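Local coordinates for regulatory Subunit of Protein Kinase A (cAMP-dependent) from Euglena gracilis (Euglena gracilis, PDB 6RSX), which binds cyclic AMP in two cyclic nucleotide-binding domains and, as in other protein kinase A regulatory subunits, probably holds the catalytic subunit inactive until cAMP arrives, at residues M241-C246 with L261-F266; N227-G230 with F234-E237; F70-Y75 with N80-E85. All blocks are in the same frame, centred on the assembly; numbering follows the deposited sequence.

How the contacts relate
Contacts 1 and 2 belong to the second cyclic nucleotide-binding domain, contact 3 to the first, on the opposite side of the chain's centre. Contacts 1 and 2 have centres about 15 Å apart and share one bound cAMP: contact 2 grips its adenine and ribose, while Cys-246 of contact 1 lies beside the phosphate. Strand 234-235 runs on into helix 237-242, and the two contacts meet where Phe-266 CZ lies 4.1 Å from Glu-237 CB. Contact 3 reaches the other cAMP through Met-72. Its centre is about 30 Å from that of contact 1 and 39 Å from that of contact 2, and it touches neither.

Contact 1 of 3, residues M241-C246 with L261-F266; sequences MFNQPC and LDRESF. With CMP (adenosine-3',5'-cyclic-monophosphate), chain C.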
loop_
_atom_site.group_PDB
_atom_site.type_symbol
_atom_site.label_atom_id
_atom_site.label_comp_id
_atom_site.label_asym_id
_atom_site.label_seq_id
_atom_site.Cartn_x
_atom_site.Cartn_y
_atom_site.Cartn_z
ATOM N N MET A 241 -12.438 7.714 6.359
ATOM C CA MET A 241 -11.888 7.985 7.685
ATOM C C MET A 241 -12.942 7.825 8.775
ATOM O O MET A 241 -12.626 7.407 9.898
ATOM C CB MET A 241 -11.283 9.388 7.735
ATOM C CG MET A 241 -10.095 9.564 6.815
ATOM S SD MET A 241 -9.459 11.237 6.729
ATOM C CE MET A 241 -8.580 11.357 8.290
ATOM N N PHE A 242 -14.197 8.158 8.468
ATOM C CA PHE A 242 -15.267 8.198 9.460
ATOM C C PHE A 242 -16.354 7.173 9.177
ATOM O O PHE A 242 -17.407 7.199 9.831
ATOM C CB PHE A 242 -15.870 9.598 9.524
ATOM C CG PHE A 242 -14.849 10.679 9.645
ATOM C CD1 PHE A 242 -13.938 10.671 10.685
ATOM C CD2 PHE A 242 -14.801 11.710 8.720
ATOM C CE1 PHE A 242 -12.987 11.662 10.799
ATOM C CE2 PHE A 242 -13.850 12.709 8.831
ATOM C CZ PHE A 242 -12.945 12.685 9.874
ATOM N N ASN A 243 -16.128 6.280 8.218
ATOM C CA ASN A 243 -17.071 5.225 7.850
ATOM C C ASN A 243 -18.492 5.777 7.704
ATOM O O ASN A 243 -19.409 5.446 8.455
ATOM C CB ASN A 243 -17.036 4.079 8.866
ATOM C CG ASN A 243 -17.518 2.775 8.274
ATOM O OD1 ASN A 243 -18.189 2.755 7.237
ATOM N ND2 ASN A 243 -17.174 1.672 8.924
ATOM N N GLN A 244 -18.643 6.628 6.693
ATOM C CA GLN A 244 -19.920 7.251 6.399
ATOM C C GLN A 244 -20.069 7.386 4.891
ATOM O O GLN A 244 -19.087 7.225 4.150
ATOM C CB GLN A 244 -20.013 8.619 7.077
ATOM C CG GLN A 244 -19.200 9.694 6.363
ATOM C CD GLN A 244 -18.831 10.880 7.248
ATOM O OE1 GLN A 244 -18.862 10.794 8.480
ATOM N NE2 GLN A 244 -18.464 11.990 6.615
ATOM N N PRO A 245 -21.263 7.697 4.393
ATOM C CA PRO A 245 -21.439 7.855 2.946
ATOM C C PRO A 245 -20.763 9.135 2.486
ATOM O O PRO A 245 -20.527 10.052 3.277
ATOM C CB PRO A 245 -22.962 7.921 2.774
ATOM C CG PRO A 245 -23.512 7.433 4.118
ATOM C CD PRO A 245 -22.526 7.877 5.121
ATOM N N CYS A 246 -20.403 9.164 1.200
ATOM C CA CYS A 246 -19.778 10.350 0.615
ATOM C C CYS A 246 -20.716 11.549 0.713
ATOM O O CYS A 246 -21.906 11.436 0.411
ATOM C CB CYS A 246 -19.439 10.093 -0.847
ATOM S SG CYS A 246 -18.160 8.792 -1.068
ATOM N N LEU A 261 -6.356 4.553 -3.710
ATOM C CA LEU A 261 -6.170 3.555 -2.664
ATOM C C LEU A 261 -7.530 2.984 -2.316
ATOM O O LEU A 261 -8.486 3.750 -2.086
ATOM C CB LEU A 261 -5.536 4.160 -1.413
ATOM C CG LEU A 261 -4.146 4.751 -1.488
ATOM C CD1 LEU A 261 -3.794 5.327 -0.138
ATOM C CD2 LEU A 261 -3.140 3.613 -1.905
ATOM N N ASP A 262 -7.626 1.653 -2.275
ATOM C CA ASP A 262 -8.888 1.078 -1.825
ATOM C C ASP A 262 -8.996 1.183 -0.304
ATOM O O ASP A 262 -8.036 1.522 0.388
ATOM C CB ASP A 262 -9.047 -0.368 -2.338
ATOM C CG ASP A 262 -8.118 -1.372 -1.648
ATOM O OD1 ASP A 262 -7.544 -1.084 -0.578
ATOM O OD2 ASP A 262 -7.961 -2.484 -2.207
ATOM N N ARG A 263 -10.200 0.930 0.221
ATOM C CA ARG A 263 -10.452 1.166 1.643
ATOM C C ARG A 263 -9.409 0.488 2.536
ATOM O O ARG A 263 -8.904 1.087 3.496
ATOM C CB ARG A 263 -11.847 0.678 2.014
ATOM C CG ARG A 263 -12.110 0.770 3.488
ATOM C CD ARG A 263 -13.479 0.220 3.860
ATOM N NE ARG A 263 -14.565 0.823 3.091
ATOM C CZ ARG A 263 -15.286 1.873 3.490
ATOM N NH1 ARG A 263 -16.263 2.334 2.715
ATOM N NH2 ARG A 263 -15.036 2.467 4.658
ATOM N N GLU A 264 -9.109 -0.781 2.252
ATOM C CA GLU A 264 -8.153 -1.540 3.065
ATOM C C GLU A 264 -6.761 -0.900 3.050
ATOM O O GLU A 264 -6.131 -0.731 4.099
ATOM C CB GLU A 264 -8.108 -2.988 2.565
ATOM C CG GLU A 264 -7.248 -3.938 3.391
ATOM C CD GLU A 264 -7.149 -5.353 2.781
ATOM O OE1 GLU A 264 -7.425 -5.542 1.580
ATOM O OE2 GLU A 264 -6.786 -6.298 3.504
ATOM N N SER A 265 -6.274 -0.513 1.864
ATOM C CA SER A 265 -4.962 0.127 1.747
ATOM C C SER A 265 -4.962 1.519 2.353
ATOM O O SER A 265 -4.000 1.910 3.022
ATOM C CB SER A 265 -4.546 0.227 0.279
ATOM O OG SER A 265 -4.330 -1.042 -0.283
ATOM N N PHE A 266 -6.012 2.304 2.089
ATOM C CA PHE A 266 -6.113 3.612 2.727
ATOM C C PHE A 266 -5.967 3.488 4.241
ATOM O O PHE A 266 -5.143 4.168 4.868
ATOM C CB PHE A 266 -7.442 4.274 2.347
ATOM C CG PHE A 266 -7.636 5.616 2.975
ATOM C CD1 PHE A 266 -6.987 6.724 2.461
ATOM C CD2 PHE A 266 -8.454 5.764 4.087
ATOM C CE1 PHE A 266 -7.161 7.974 3.033
ATOM C CE2 PHE A 266 -8.630 6.998 4.673
ATOM C CZ PHE A 266 -7.982 8.111 4.152
HETATM P P CMP C . -16.069 12.099 0.686
HETATM O O1P CMP C . -15.525 10.587 0.998
HETATM O O2P CMP C . -17.184 12.578 1.530
HETATM O "O5'" CMP C . -16.632 12.097 -0.806
HETATM C "C5'" CMP C . -16.760 13.341 -1.505
HETATM C "C4'" CMP C . -15.503 14.135 -1.272
HETATM O "O4'" CMP C . -15.489 15.460 -1.828
HETATM C "C3'" CMP C . -15.111 14.394 0.158
HETATM O "O3'" CMP C . -14.813 13.201 0.881
HETATM C "C2'" CMP C . -13.940 15.348 -0.018
HETATM O "O2'" CMP C . -12.761 14.580 -0.328
HETATM C "C1'" CMP C . -14.352 16.108 -1.302
HETATM N N9 CMP C . -14.610 17.536 -1.096
HETATM C C8 CMP C . -13.995 18.522 -1.759
HETATM N N7 CMP C . -14.487 19.674 -1.313
HETATM C C5 CMP C . -15.426 19.379 -0.397
HETATM C C6 CMP C . -16.227 20.206 0.349
HETATM N N6 CMP C . -16.318 21.637 0.392
HETATM N N1 CMP C . -17.079 19.699 1.220
HETATM C C2 CMP C . -17.161 18.348 1.357
HETATM N N3 CMP C . -16.353 17.513 0.621
HETATM C C4 CMP C . -15.509 18.060 -0.255
#
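Met-241 and Phe-266 meet where helix 237-242 faces the helix that follows the last strand of the domain. The methionine approaches with its CG methylene, which lies in the plane of the phenylalanine ring, at its edge, 3.6 Å from Phe-266 CE2, and the two side chains cross at about a right angle. Phe-266 has its CG anti to the backbone N (chi1 179°), which carries the ring toward helix 237-242; Met-241 extends past the ring edge and bends only at its last torsion, and its side chain also touches Leu-277 and Met-281. A flexible thioether chain suits a place with so many differently shaped neighbours.

Asn-243 is the first residue after the helix to leave helical backbone angles, and its positive phi of 47° is a conformation that asparagine tolerates better than most residues. Asn-243 OD1 stands 4.1 Å from Arg-263 NH2, too far for a hydrogen bond, and comes obliquely to the guanidinium. Arg-263 reaches this far because its chain is extended through CD and then turns at chi3.

Asp-262 starts the second helix as its N-cap: OD1 accepts from Ser-265 N at 2.8 Å, with the donor nearly straight in line at 170°, and weakly from Ser-265 OG. Its OD2 forms a salt bridge with Arg-46.

Beyond the turn, Cys-246 belongs to the phosphate-binding cassette; its CB is 3.4 Å from O5' of cAMP and its SG 3.8 Å from O1P. By sequence it occupies the place that Arg-124 holds in the first domain. The chemistry is apolar at the helix pair and merely polar at Asn-243, and the small thiol lies beside the phosphate and is unlikely to offer it the positive charge that Arg-124 can carry at the matching place in the first domain.

Contact 2 of 3, residues N227-G230 with F234-E237; sequences NILG and FFGE. With CMP (adenosine-3',5'-cyclic-monophosphate), chain C.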
loop_
_atom_site.group_PDB
_atom_site.type_symbol
_atom_site.label_atom_id
_atom_site.label_comp_id
_atom_site.label_asym_id
_atom_site.label_seq_id
_atom_site.Cartn_x
_atom_site.Cartn_y
_atom_site.Cartn_z
ATOM N N ASN A 227 -16.838 22.917 -5.027
ATOM C CA ASN A 227 -15.379 22.963 -5.034
ATOM C C ASN A 227 -14.907 22.494 -6.402
ATOM O O ASN A 227 -15.640 21.812 -7.126
ATOM C CB ASN A 227 -14.799 22.104 -3.904
ATOM C CG ASN A 227 -13.347 22.446 -3.587
ATOM O OD1 ASN A 227 -12.746 23.305 -4.240
ATOM N ND2 ASN A 227 -12.792 21.802 -2.563
ATOM N N ILE A 228 -13.685 22.884 -6.766
ATOM C CA ILE A 228 -13.046 22.431 -7.995
ATOM C C ILE A 228 -11.654 21.926 -7.624
ATOM O O ILE A 228 -10.908 22.619 -6.922
ATOM C CB ILE A 228 -12.937 23.544 -9.062
ATOM C CG1 ILE A 228 -14.314 23.981 -9.574
ATOM C CG2 ILE A 228 -12.078 23.068 -10.249
ATOM C CD1 ILE A 228 -14.951 22.953 -10.469
ATOM N N LEU A 229 -11.319 20.721 -8.072
ATOM C CA LEU A 229 -10.064 20.078 -7.699
ATOM C C LEU A 229 -9.179 19.933 -8.923
ATOM O O LEU A 229 -9.670 19.752 -10.041
ATOM C CB LEU A 229 -10.326 18.692 -7.082
ATOM C CG LEU A 229 -11.239 18.644 -5.835
ATOM C CD1 LEU A 229 -11.412 17.199 -5.347
ATOM C CD2 LEU A 229 -10.737 19.529 -4.697
ATOM N N GLY A 230 -7.862 19.964 -8.700
ATOM C CA GLY A 230 -6.928 19.797 -9.788
ATOM C C GLY A 230 -5.707 19.006 -9.362
ATOM O O GLY A 230 -5.704 18.344 -8.321
ATOM N N PHE A 234 -6.884 15.863 -3.716
ATOM C CA PHE A 234 -7.315 14.508 -3.400
ATOM C C PHE A 234 -8.765 14.563 -2.954
ATOM O O PHE A 234 -9.290 15.639 -2.650
ATOM C CB PHE A 234 -6.428 13.876 -2.315
ATOM C CG PHE A 234 -6.210 14.756 -1.135
ATOM C CD1 PHE A 234 -7.176 14.841 -0.140
ATOM C CD2 PHE A 234 -5.063 15.536 -1.038
ATOM C CE1 PHE A 234 -6.990 15.674 0.957
ATOM C CE2 PHE A 234 -4.865 16.370 0.051
ATOM C CZ PHE A 234 -5.830 16.436 1.051
ATOM N N PHE A 235 -9.404 13.398 -2.869
ATOM C CA PHE A 235 -10.808 13.403 -2.417
ATOM C C PHE A 235 -11.199 11.979 -2.054
ATOM O O PHE A 235 -10.534 11.014 -2.440
ATOM C CB PHE A 235 -11.738 13.951 -3.510
ATOM C CG PHE A 235 -11.685 13.193 -4.807
ATOM C CD1 PHE A 235 -10.747 13.539 -5.807
ATOM C CD2 PHE A 235 -12.557 12.138 -5.061
ATOM C CE1 PHE A 235 -10.671 12.836 -7.030
ATOM C CE2 PHE A 235 -12.514 11.450 -6.286
ATOM C CZ PHE A 235 -11.551 11.785 -7.270
ATOM N N GLY A 236 -12.286 11.854 -1.313
ATOM C CA GLY A 236 -12.803 10.549 -0.962
ATOM C C GLY A 236 -12.393 10.097 0.414
ATOM O O GLY A 236 -12.759 8.989 0.827
ATOM N N GLU A 237 -11.662 10.937 1.140
ATOM C CA GLU A 237 -11.116 10.551 2.434
ATOM C C GLU A 237 -12.158 10.526 3.545
ATOM O O GLU A 237 -12.018 9.747 4.493
ATOM C CB GLU A 237 -9.973 11.493 2.816
ATOM C CG GLU A 237 -10.412 12.843 3.448
ATOM C CD GLU A 237 -10.938 13.862 2.436
ATOM O OE1 GLU A 237 -10.905 13.574 1.226
ATOM O OE2 GLU A 237 -11.393 14.960 2.862
HETATM P P CMP C . -16.069 12.099 0.686
HETATM O O1P CMP C . -15.525 10.587 0.998
HETATM O O2P CMP C . -17.184 12.578 1.530
HETATM O "O5'" CMP C . -16.632 12.097 -0.806
HETATM C "C5'" CMP C . -16.760 13.341 -1.505
HETATM C "C4'" CMP C . -15.503 14.135 -1.272
HETATM O "O4'" CMP C . -15.489 15.460 -1.828
HETATM C "C3'" CMP C . -15.111 14.394 0.158
HETATM O "O3'" CMP C . -14.813 13.201 0.881
HETATM C "C2'" CMP C . -13.940 15.348 -0.018
HETATM O "O2'" CMP C . -12.761 14.580 -0.328
HETATM C "C1'" CMP C . -14.352 16.108 -1.302
HETATM N N9 CMP C . -14.610 17.536 -1.096
HETATM C C8 CMP C . -13.995 18.522 -1.759
HETATM N N7 CMP C . -14.487 19.674 -1.313
HETATM C C5 CMP C . -15.426 19.379 -0.397
HETATM C C6 CMP C . -16.227 20.206 0.349
HETATM N N6 CMP C . -16.318 21.637 0.392
HETATM N N1 CMP C . -17.079 19.699 1.220
HETATM C C2 CMP C . -17.161 18.348 1.357
HETATM N N3 CMP C . -16.353 17.513 0.621
HETATM C C4 CMP C . -15.509 18.060 -0.255
#
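Leu-229 presses its CD1 methyl against Phe-235, 3.7 Å from Phe-235 CB and equally near Phe-235 CD1, and the same methyl lies 3.8 Å from Phe-234 O. Both side chains are purely hydrocarbon, one branched and one aromatic, and suit a buried seam. On the ligand side, Asn-227 ND2 donates to N7 of the adenine at 3.0 Å, almost straight at 172°; its amide OD1 takes a weak bond from Ile-228 N, consistent with this orientation of the amide. Gly-236 N donates to the ribose O2' at 2.9 Å, and that hydroxyl in turn donates a hydrogen bond to Glu-237 OE1 at 2.6 Å. This Phe-Gly-Glu turn begins the phosphate-binding cassette of the cyclic nucleotide-binding beta-roll, and strands 222-229 and 234-235 come from its two different sheets. Glycine is required at the turn, since a side chain at its positive phi (98°) would collide with the preceding carbonyl. Glu-237 folds back at chi2 to bring OE1 to the ribose hydroxyl. Farther out, Tyr-284 OH bonds Glu-237 OE2, the Phe-235 ring lies nearly parallel to that of Tyr-206, and Leu-229 packs on Val-215 and Ile-208.

Contact 3 of 3, residues F70-Y75 with N80-E85; sequences FIMKQY and NFYVIE
Between the two sheets of the first domain's beta-roll, Ile-71 and Met-72 close on Tyr-82: strand 70-72 is at the edge of one four-stranded antiparallel sheet and strand 80-84 is inside the other. Ile-71 brings its CG2 methyl over one ring face in a CH-pi contact, 4.0 Å from the Tyr-82 centroid and 16° off the ring normal. That branch lies anti to the backbone N of Ile-71, which carries it over the ring while CG1 lies anti to the carbonyl carbon; a beta-branched residue suits a place that needs a methyl so near its own backbone. Met-72 comes to the ring's edge instead. Met-72 CE, swung round by the bend at chi3 (66°), sits 3.5 Å from Tyr-82 CE2, near the ring plane, and the same side chain also touches the bound cAMP, so this contact backs the pocket. Tyrosine fits because its ring joins the apolar core while its hydroxyl meets polar partners; a phenylalanine in its place would probably leave the Asn-80 amide without its acceptor and the water no longer bridging to Ile-71 O. The ring also meets that of Phe-113, of strand 112-113. A water 2.6 Å from Tyr-82 OH donates to Ile-71 O at 3.2 Å, and Asn-80 ND2 gives Tyr-82 OH a nearly straight bond of 3.1 Å, lying within the amide plane of Asn-80.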
loop_
_atom_site.group_PDB
_atom_site.type_symbol
_atom_site.label_atom_id
_atom_site.label_comp_id
_atom_site.label_asym_id
_atom_site.label_seq_id
_atom_site.Cartn_x
_atom_site.Cartn_y
_atom_site.Cartn_z
ATOM N N PHE A 70 15.709 -13.330 15.684
ATOM C CA PHE A 70 15.811 -12.501 14.480
ATOM C C PHE A 70 15.620 -13.354 13.230
ATOM O O PHE A 70 16.363 -14.324 12.987
ATOM C CB PHE A 70 17.156 -11.773 14.412
ATOM C CG PHE A 70 17.287 -10.637 15.387
ATOM C CD1 PHE A 70 17.758 -10.862 16.670
ATOM C CD2 PHE A 70 16.915 -9.340 15.034
ATOM C CE1 PHE A 70 17.874 -9.808 17.580
ATOM C CE2 PHE A 70 17.021 -8.273 15.960
ATOM C CZ PHE A 70 17.490 -8.511 17.210
ATOM N N ILE A 71 14.665 -12.957 12.404
ATOM C CA ILE A 71 14.475 -13.594 11.111
ATOM C C ILE A 71 15.557 -13.154 10.139
ATOM O O ILE A 71 16.024 -13.941 9.299
ATOM C CB ILE A 71 13.063 -13.252 10.605
ATOM C CG1 ILE A 71 12.057 -13.947 11.538
ATOM C CG2 ILE A 71 12.884 -13.750 9.185
ATOM C CD1 ILE A 71 10.863 -13.108 11.848
ATOM N N MET A 72 15.964 -11.893 10.238
ATOM C CA MET A 72 17.084 -11.347 9.485
ATOM C C MET A 72 17.686 -10.205 10.289
ATOM O O MET A 72 17.016 -9.570 11.111
ATOM C CB MET A 72 16.677 -10.850 8.107
ATOM C CG MET A 72 15.598 -9.692 8.140
ATOM S SD MET A 72 15.175 -9.151 6.457
ATOM C CE MET A 72 14.401 -10.621 5.837
ATOM N N LYS A 73 18.976 -9.960 10.060
ATOM C CA LYS A 73 19.653 -8.847 10.694
ATOM C C LYS A 73 20.042 -7.817 9.655
ATOM O O LYS A 73 20.441 -8.157 8.536
ATOM C CB LYS A 73 20.888 -9.308 11.468
ATOM C CG LYS A 73 20.563 -10.366 12.464
ATOM C CD LYS A 73 21.078 -9.984 13.831
ATOM C CE LYS A 73 20.560 -8.618 14.295
ATOM N NZ LYS A 73 21.201 -8.257 15.602
ATOM N N GLN A 74 19.948 -6.561 10.056
ATOM C CA GLN A 74 20.394 -5.467 9.210
ATOM C C GLN A 74 21.816 -5.772 8.739
ATOM O O GLN A 74 22.606 -6.332 9.486
ATOM C CB GLN A 74 20.355 -4.158 9.984
ATOM C CG GLN A 74 20.541 -2.945 9.102
ATOM C CD GLN A 74 20.348 -1.667 9.897
ATOM O OE1 GLN A 74 19.785 -1.719 10.979
ATOM N NE2 GLN A 74 20.849 -0.529 9.392
ATOM N N TYR A 75 22.107 -5.351 7.525
ATOM C CA TYR A 75 23.393 -5.623 6.828
ATOM C C TYR A 75 23.622 -7.058 6.358
ATOM O O TYR A 75 24.616 -7.304 5.642
ATOM C CB TYR A 75 24.582 -5.184 7.716
ATOM C CG TYR A 75 24.441 -3.837 8.335
ATOM C CD1 TYR A 75 24.407 -2.651 7.560
ATOM C CD2 TYR A 75 24.360 -3.710 9.721
ATOM C CE1 TYR A 75 24.254 -1.389 8.184
ATOM C CE2 TYR A 75 24.224 -2.474 10.319
ATOM C CZ TYR A 75 24.203 -1.320 9.551
ATOM O OH TYR A 75 24.055 -0.121 10.207
ATOM N N ASN A 80 15.845 -14.451 1.318
ATOM C CA ASN A 80 14.427 -14.694 1.068
ATOM C C ASN A 80 13.579 -13.429 1.186
ATOM O O ASN A 80 14.007 -12.403 1.722
ATOM C CB ASN A 80 13.868 -15.726 2.061
ATOM C CG ASN A 80 14.596 -17.072 2.001
ATOM O OD1 ASN A 80 14.851 -17.628 0.928
ATOM N ND2 ASN A 80 14.913 -17.609 3.177
ATOM N N PHE A 81 12.376 -13.521 0.622
ATOM C CA PHE A 81 11.295 -12.569 0.820
ATOM C C PHE A 81 10.197 -13.247 1.644
ATOM O O PHE A 81 9.890 -14.427 1.419
ATOM C CB PHE A 81 10.780 -12.115 -0.550
ATOM C CG PHE A 81 9.569 -11.241 -0.493
ATOM C CD1 PHE A 81 9.659 -9.947 -0.043
ATOM C CD2 PHE A 81 8.406 -11.665 -1.070
ATOM C CE1 PHE A 81 8.511 -9.080 -0.037
ATOM C CE2 PHE A 81 7.271 -10.825 -1.074
ATOM C CZ PHE A 81 7.351 -9.532 -0.594
ATOM N N TYR A 82 9.625 -12.525 2.626
ATOM C CA TYR A 82 8.748 -13.153 3.610
ATOM C C TYR A 82 7.383 -12.478 3.660
ATOM O O TYR A 82 7.273 -11.257 3.486
ATOM C CB TYR A 82 9.348 -13.085 5.041
ATOM C CG TYR A 82 10.666 -13.837 5.178
ATOM C CD1 TYR A 82 10.671 -15.194 5.457
ATOM C CD2 TYR A 82 11.892 -13.160 5.102
ATOM C CE1 TYR A 82 11.867 -15.902 5.614
ATOM C CE2 TYR A 82 13.093 -13.850 5.246
ATOM C CZ TYR A 82 13.074 -15.215 5.520
ATOM O OH TYR A 82 14.232 -15.918 5.695
ATOM N N VAL A 83 6.352 -13.285 3.922
ATOM C CA VAL A 83 5.035 -12.758 4.350
ATOM C C VAL A 83 4.677 -13.384 5.690
ATOM O O VAL A 83 4.776 -14.596 5.873
ATOM C CB VAL A 83 3.927 -13.043 3.305
ATOM C CG1 VAL A 83 2.573 -12.367 3.709
ATOM C CG2 VAL A 83 4.336 -12.581 1.904
ATOM N N ILE A 84 4.190 -12.565 6.632
ATOM C CA ILE A 84 3.824 -13.081 7.942
ATOM C C ILE A 84 2.486 -13.815 7.843
ATOM O O ILE A 84 1.502 -13.269 7.327
ATOM C CB ILE A 84 3.726 -11.932 8.961
ATOM C CG1 ILE A 84 5.116 -11.277 9.158
ATOM C CG2 ILE A 84 3.205 -12.502 10.276
ATOM C CD1 ILE A 84 5.105 -10.038 10.118
ATOM N N GLU A 85 2.436 -15.031 8.380
ATOM C CA GLU A 85 1.186 -15.759 8.533
ATOM C C GLU A 85 0.604 -15.556 9.936
ATOM O O GLU A 85 -0.581 -15.222 10.070
ATOM C CB GLU A 85 1.407 -17.254 8.264
ATOM C CG GLU A 85 0.078 -18.049 8.328
ATOM C CD GLU A 85 0.326 -19.521 7.938
ATOM O OE1 GLU A 85 1.333 -20.105 8.408
ATOM O OE2 GLU A 85 -0.436 -20.044 7.097
HETATM O O HOH W 1 16.209 -14.240 6.168
#